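Peroxisomal membrane protein LPX1 (Saccharomyces cerevisiae, PDB 2Y6U) hydrolyses acyl esters in peroxisomes, showing acyl esterase, lipase and phospholipase A activity. Local coordinates at residues E32-V37 / A101-G106; D316-G321 / I334-H339. All blocks are in the same frame, centred on the assembly; numbering follows the deposited sequence.

Contact 1: E32-V37 / A101-G106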
# COMPACT_ATOMS: atom_id res chain seq x y z
N GLU A 32 9.71 -3.47 -14.50
CA GLU A 32 9.66 -2.01 -14.71
C GLU A 32 8.27 -1.64 -15.18
O GLU A 32 7.51 -2.45 -15.79
CB GLU A 32 10.68 -1.61 -15.79
CG GLU A 32 12.12 -1.73 -15.24
CD GLU A 32 13.18 -1.51 -16.27
OE1 GLU A 32 13.28 -2.33 -17.17
OE2 GLU A 32 13.93 -0.55 -16.14
N LEU A 33 8.04 -0.35 -15.07
CA LEU A 33 6.85 0.32 -15.59
C LEU A 33 7.20 1.47 -16.48
O LEU A 33 8.13 2.17 -16.16
CB LEU A 33 6.06 0.92 -14.41
CG LEU A 33 5.50 -0.04 -13.34
CD1 LEU A 33 5.33 0.68 -11.95
CD2 LEU A 33 4.23 -0.62 -14.02
N THR A 34 6.52 1.60 -17.60
CA THR A 34 6.66 2.78 -18.50
C THR A 34 5.33 3.50 -18.51
O THR A 34 4.26 2.84 -18.54
CB THR A 34 6.99 2.37 -19.95
OG1 THR A 34 8.24 1.71 -19.94
CG2 THR A 34 7.06 3.60 -20.86
N TYR A 35 5.36 4.82 -18.41
CA TYR A 35 4.15 5.58 -18.42
C TYR A 35 4.41 6.90 -19.12
O TYR A 35 5.55 7.35 -19.22
CB TYR A 35 3.60 5.84 -17.00
CG TYR A 35 4.57 6.55 -16.07
CD1 TYR A 35 5.57 5.85 -15.41
CD2 TYR A 35 4.47 7.92 -15.80
CE1 TYR A 35 6.43 6.49 -14.55
CE2 TYR A 35 5.30 8.54 -14.92
CZ TYR A 35 6.29 7.83 -14.31
OH TYR A 35 7.14 8.44 -13.43
N ASP A 36 3.37 7.54 -19.62
CA ASP A 36 3.50 8.87 -20.24
C ASP A 36 2.91 9.91 -19.31
O ASP A 36 1.80 9.67 -18.75
CB ASP A 36 2.76 8.86 -21.59
CG ASP A 36 3.43 7.97 -22.62
OD1 ASP A 36 4.61 7.59 -22.45
OD2 ASP A 36 2.81 7.65 -23.69
N VAL A 37 3.63 11.03 -19.08
CA VAL A 37 3.17 12.11 -18.27
C VAL A 37 2.90 13.26 -19.21
O VAL A 37 3.82 13.72 -19.94
CB VAL A 37 4.28 12.62 -17.25
CG1 VAL A 37 3.73 13.73 -16.42
CG2 VAL A 37 4.67 11.54 -16.38
N ALA A 101 5.33 -3.99 -21.14
CA ALA A 101 5.57 -5.37 -21.56
C ALA A 101 6.83 -5.51 -22.36
O ALA A 101 7.56 -6.48 -22.22
CB ALA A 101 4.35 -5.95 -22.39
N VAL A 102 7.07 -4.56 -23.26
CA VAL A 102 8.28 -4.57 -24.04
C VAL A 102 9.50 -4.48 -23.09
O VAL A 102 10.45 -5.25 -23.27
CB VAL A 102 8.24 -3.43 -25.13
CG1 VAL A 102 9.60 -3.28 -25.93
CG2 VAL A 102 7.00 -3.66 -26.13
N ARG A 103 9.48 -3.56 -22.14
CA ARG A 103 10.64 -3.44 -21.21
C ARG A 103 10.88 -4.74 -20.43
O ARG A 103 12.01 -5.07 -20.15
CB ARG A 103 10.43 -2.40 -20.12
CG ARG A 103 10.63 -0.93 -20.42
CD ARG A 103 11.99 -0.47 -20.64
NE ARG A 103 12.88 -0.29 -19.50
CZ ARG A 103 13.95 0.53 -19.54
NH1 ARG A 103 14.15 1.28 -20.60
NH2 ARG A 103 14.80 0.67 -18.53
N ASN A 104 9.76 -5.41 -20.08
CA ASN A 104 9.72 -6.57 -19.23
C ASN A 104 9.81 -7.91 -20.02
O ASN A 104 9.74 -9.00 -19.42
CB ASN A 104 8.46 -6.55 -18.40
CG ASN A 104 8.49 -5.45 -17.36
OD1 ASN A 104 9.56 -5.19 -16.83
ND2 ASN A 104 7.36 -4.87 -17.04
N ARG A 105 10.13 -7.83 -21.31
CA ARG A 105 10.29 -9.06 -22.10
C ARG A 105 11.21 -10.04 -21.44
O ARG A 105 12.37 -9.75 -21.12
CB ARG A 105 10.74 -8.76 -23.55
CG ARG A 105 9.64 -7.98 -24.30
CD ARG A 105 8.51 -8.88 -24.93
NE ARG A 105 8.02 -8.44 -26.27
CZ ARG A 105 6.80 -7.92 -26.53
NH1 ARG A 105 5.90 -7.70 -25.55
NH2 ARG A 105 6.48 -7.60 -27.80
N GLY A 106 10.72 -11.28 -21.28
CA GLY A 106 11.49 -12.36 -20.67
C GLY A 106 11.41 -12.42 -19.12
O GLY A 106 11.89 -13.37 -18.56
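Glu32 meets both Asn104, which it engages through its backbone, and Arg103, which it holds through its carboxylate. Asn104 is the first residue to leave the helical conformation after helix 98-103, and its amide pairs with the two polar backbone atoms of one residue. Glu32 N donates to Asn104 OD1 at 2.9 Å, on a lone pair in the carbonyl plane and nearly straight at 168°. Asn104 ND2 returns a bond of 2.7 Å to Glu32 O. Asparagine suits this place because one flat group offers an acceptor and a donor together; Val95 O also takes a bond from ND2, which helps fix the amide's rotation.

Along the Glu32 side chain, CB lies 3.9 Å from Asn104 OD1. CG stands beside the backbone N (chi1 -72°), and the extended chain then carries CD up to the edge of the Arg103 guanidinium. There OE2 receives Arg103 NH2 at 2.8 Å on its syn side, while OE1 is met by Arg103 NE at 3.1 Å from well above the carboxylate plane. Arginine suits because its bent chain presents NE and NH2 side by side, though the planes are twisted 57° apart. Arg107 bridges OE1 and Asn104 OD1. Thr34 OG1, satisfied by Thr12, packs 3.6 Å from Arg103 CG. With an alanine at Glu32, Arg103 would probably lose its carboxylate mate and turn more freely, and Arg107 its bridge to OE1.

The arrangement is a side-on carboxylate-guanidinium salt bridge beside an asparagine amide paired with one residue's backbone, joining the end of a short helix to the loop entering strand 35-40 of the alpha/beta-hydrolase sheet.

Contact 2: D316-G321 / I334-H339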
# COMPACT_ATOMS: atom_id res chain seq x y z
N ASP A 316 -23.90 6.16 -14.64
CA ASP A 316 -24.28 6.70 -15.95
C ASP A 316 -24.32 5.58 -16.95
O ASP A 316 -23.40 4.77 -17.00
CB ASP A 316 -23.24 7.62 -16.56
CG ASP A 316 -23.28 8.93 -16.04
OD1 ASP A 316 -24.38 9.57 -16.04
OD2 ASP A 316 -22.21 9.28 -15.49
N VAL A 317 -25.37 5.50 -17.70
CA VAL A 317 -25.55 4.39 -18.67
C VAL A 317 -25.37 5.04 -20.06
O VAL A 317 -26.04 6.02 -20.38
CB VAL A 317 -26.93 3.75 -18.51
CG1 VAL A 317 -27.24 2.72 -19.59
CG2 VAL A 317 -27.07 3.04 -17.11
N ILE A 318 -24.47 4.50 -20.85
CA ILE A 318 -24.21 4.99 -22.16
C ILE A 318 -25.09 4.27 -23.10
O ILE A 318 -24.94 3.06 -23.28
CB ILE A 318 -22.68 4.82 -22.57
CG1 ILE A 318 -21.69 5.43 -21.57
CG2 ILE A 318 -22.45 5.44 -24.00
CD1 ILE A 318 -21.90 6.92 -21.29
N PRO A 319 -26.05 5.00 -23.76
CA PRO A 319 -26.96 4.29 -24.60
C PRO A 319 -26.19 3.66 -25.74
O PRO A 319 -25.29 4.25 -26.24
CB PRO A 319 -27.96 5.39 -25.12
CG PRO A 319 -27.29 6.65 -24.88
CD PRO A 319 -26.21 6.46 -23.85
N GLY A 320 -26.52 2.41 -26.07
CA GLY A 320 -25.86 1.60 -27.11
C GLY A 320 -24.50 1.01 -26.81
O GLY A 320 -23.87 0.33 -27.69
N GLY A 321 -23.97 1.31 -25.60
CA GLY A 321 -22.60 1.01 -25.30
C GLY A 321 -22.37 -0.47 -24.94
O GLY A 321 -23.22 -1.14 -24.33
N ILE A 334 -16.38 10.79 -22.74
CA ILE A 334 -15.69 12.02 -22.41
C ILE A 334 -16.65 13.08 -21.87
O ILE A 334 -16.35 13.79 -20.87
CB ILE A 334 -14.93 12.51 -23.62
CG1 ILE A 334 -13.74 11.60 -23.89
CG2 ILE A 334 -14.49 13.99 -23.47
CD1 ILE A 334 -13.17 11.74 -25.36
N GLU A 335 -17.82 13.14 -22.48
CA GLU A 335 -18.82 14.12 -22.03
C GLU A 335 -19.21 13.85 -20.63
O GLU A 335 -19.31 14.79 -19.86
CB GLU A 335 -20.05 14.19 -22.93
CG GLU A 335 -21.05 15.17 -22.42
CD GLU A 335 -22.01 14.60 -21.30
OE1 GLU A 335 -22.18 13.34 -21.17
OE2 GLU A 335 -22.63 15.43 -20.56
N ARG A 336 -19.31 12.57 -20.25
CA ARG A 336 -19.54 12.25 -18.87
C ARG A 336 -18.40 12.56 -17.92
O ARG A 336 -18.62 13.09 -16.85
CB ARG A 336 -19.96 10.78 -18.66
CG ARG A 336 -21.20 10.39 -19.37
CD ARG A 336 -22.43 10.77 -18.54
NE ARG A 336 -22.84 12.13 -18.74
CZ ARG A 336 -23.57 12.85 -17.89
NH1 ARG A 336 -24.11 12.38 -16.70
NH2 ARG A 336 -23.82 14.08 -18.28
N ILE A 337 -17.22 12.18 -18.29
CA ILE A 337 -16.07 12.42 -17.46
C ILE A 337 -15.96 13.97 -17.21
O ILE A 337 -15.82 14.43 -16.05
CB ILE A 337 -14.81 11.94 -18.15
CG1 ILE A 337 -14.74 10.40 -18.24
CG2 ILE A 337 -13.56 12.59 -17.48
CD1 ILE A 337 -13.57 9.80 -19.06
N ASN A 338 -16.14 14.76 -18.26
CA ASN A 338 -16.03 16.22 -18.09
C ASN A 338 -17.12 16.77 -17.16
O ASN A 338 -16.90 17.66 -16.34
CB ASN A 338 -16.08 16.93 -19.43
CG ASN A 338 -14.81 16.69 -20.25
OD1 ASN A 338 -13.79 16.19 -19.69
ND2 ASN A 338 -14.87 16.97 -21.54
N HIS A 339 -18.35 16.27 -17.37
CA HIS A 339 -19.46 16.68 -16.55
C HIS A 339 -19.15 16.42 -15.09
O HIS A 339 -19.28 17.30 -14.21
CB HIS A 339 -20.76 15.90 -16.98
CG HIS A 339 -21.88 16.07 -16.02
ND1 HIS A 339 -22.60 17.24 -15.95
CD2 HIS A 339 -22.38 15.25 -15.05
CE1 HIS A 339 -23.53 17.12 -15.02
NE2 HIS A 339 -23.40 15.94 -14.44
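Asp316, on the last strand of the central sheet, receives the guanidinium of Arg336 from helix 330-347. Arg336 NH1 donates to Asp316 OD1 at 2.9 Å and comes from above the carboxylate plane. The two flat groups stand almost perpendicular, 86° apart.

The close-packed part lies beneath this bond. Arg336 CD rests 3.2 Å from Asp316 CG, so the aliphatic arm lies against the carboxylate before its charged end turns to meet OD1. Bends at chi2 (-84°) and chi3 (84°) fold the arm back in this way. Asp316 is buried, and its oxygens are well supplied: His340 bonds to OD2 and His314 to OD1, partners that would be expected to favour a charged carboxylate at this buried spot. Ile318 packs less closely, its CD1 reaching Arg336 CG at 4.0 Å; a branched hydrocarbon suits this position, where it also touches Ile290 of strand 286-292.

Toward solvent the contact is carried by the helix alone. The exposed Glu335 curls round to the other edge of the guanidinium, where its OE1 accepts from Arg336 NE at 2.8 Å and its OE2 from NH2 at 2.9 Å, using the syn lone pair. Arg336 NH2 also lies 3.5 Å above one face of the His339 ring, offset toward its rim. Arginine fits here because its long arm can pack on the sheet while three nitrogens serve two carboxylates.

The result is an Asp-Arg-Glu salt-bridge network fastening helix 330-347 to the edge strand 313-318 of the alpha/beta-hydrolase sheet.

Contacts 1 and 2 lie far apart, with the middle of the chain between them: their centres are 30 Å from each other and their nearest atoms about 15 Å, without touching. The first, 32-37 with 101-106, is complete in the sequence before the second, 316-321 with 334-339, begins. What they share is the eight-stranded mixed sheet. Contact 2 ties helix 330-347 to its outermost strand 313-318, whereas contact 1 ties the end of helix 98-103 to the loop leading into strand 35-40, second in the order. They thus sit near the two margins of the alpha/beta-hydrolase core, whose central strands include 137-144, leading into a probable nucleophile elbow at Ser145.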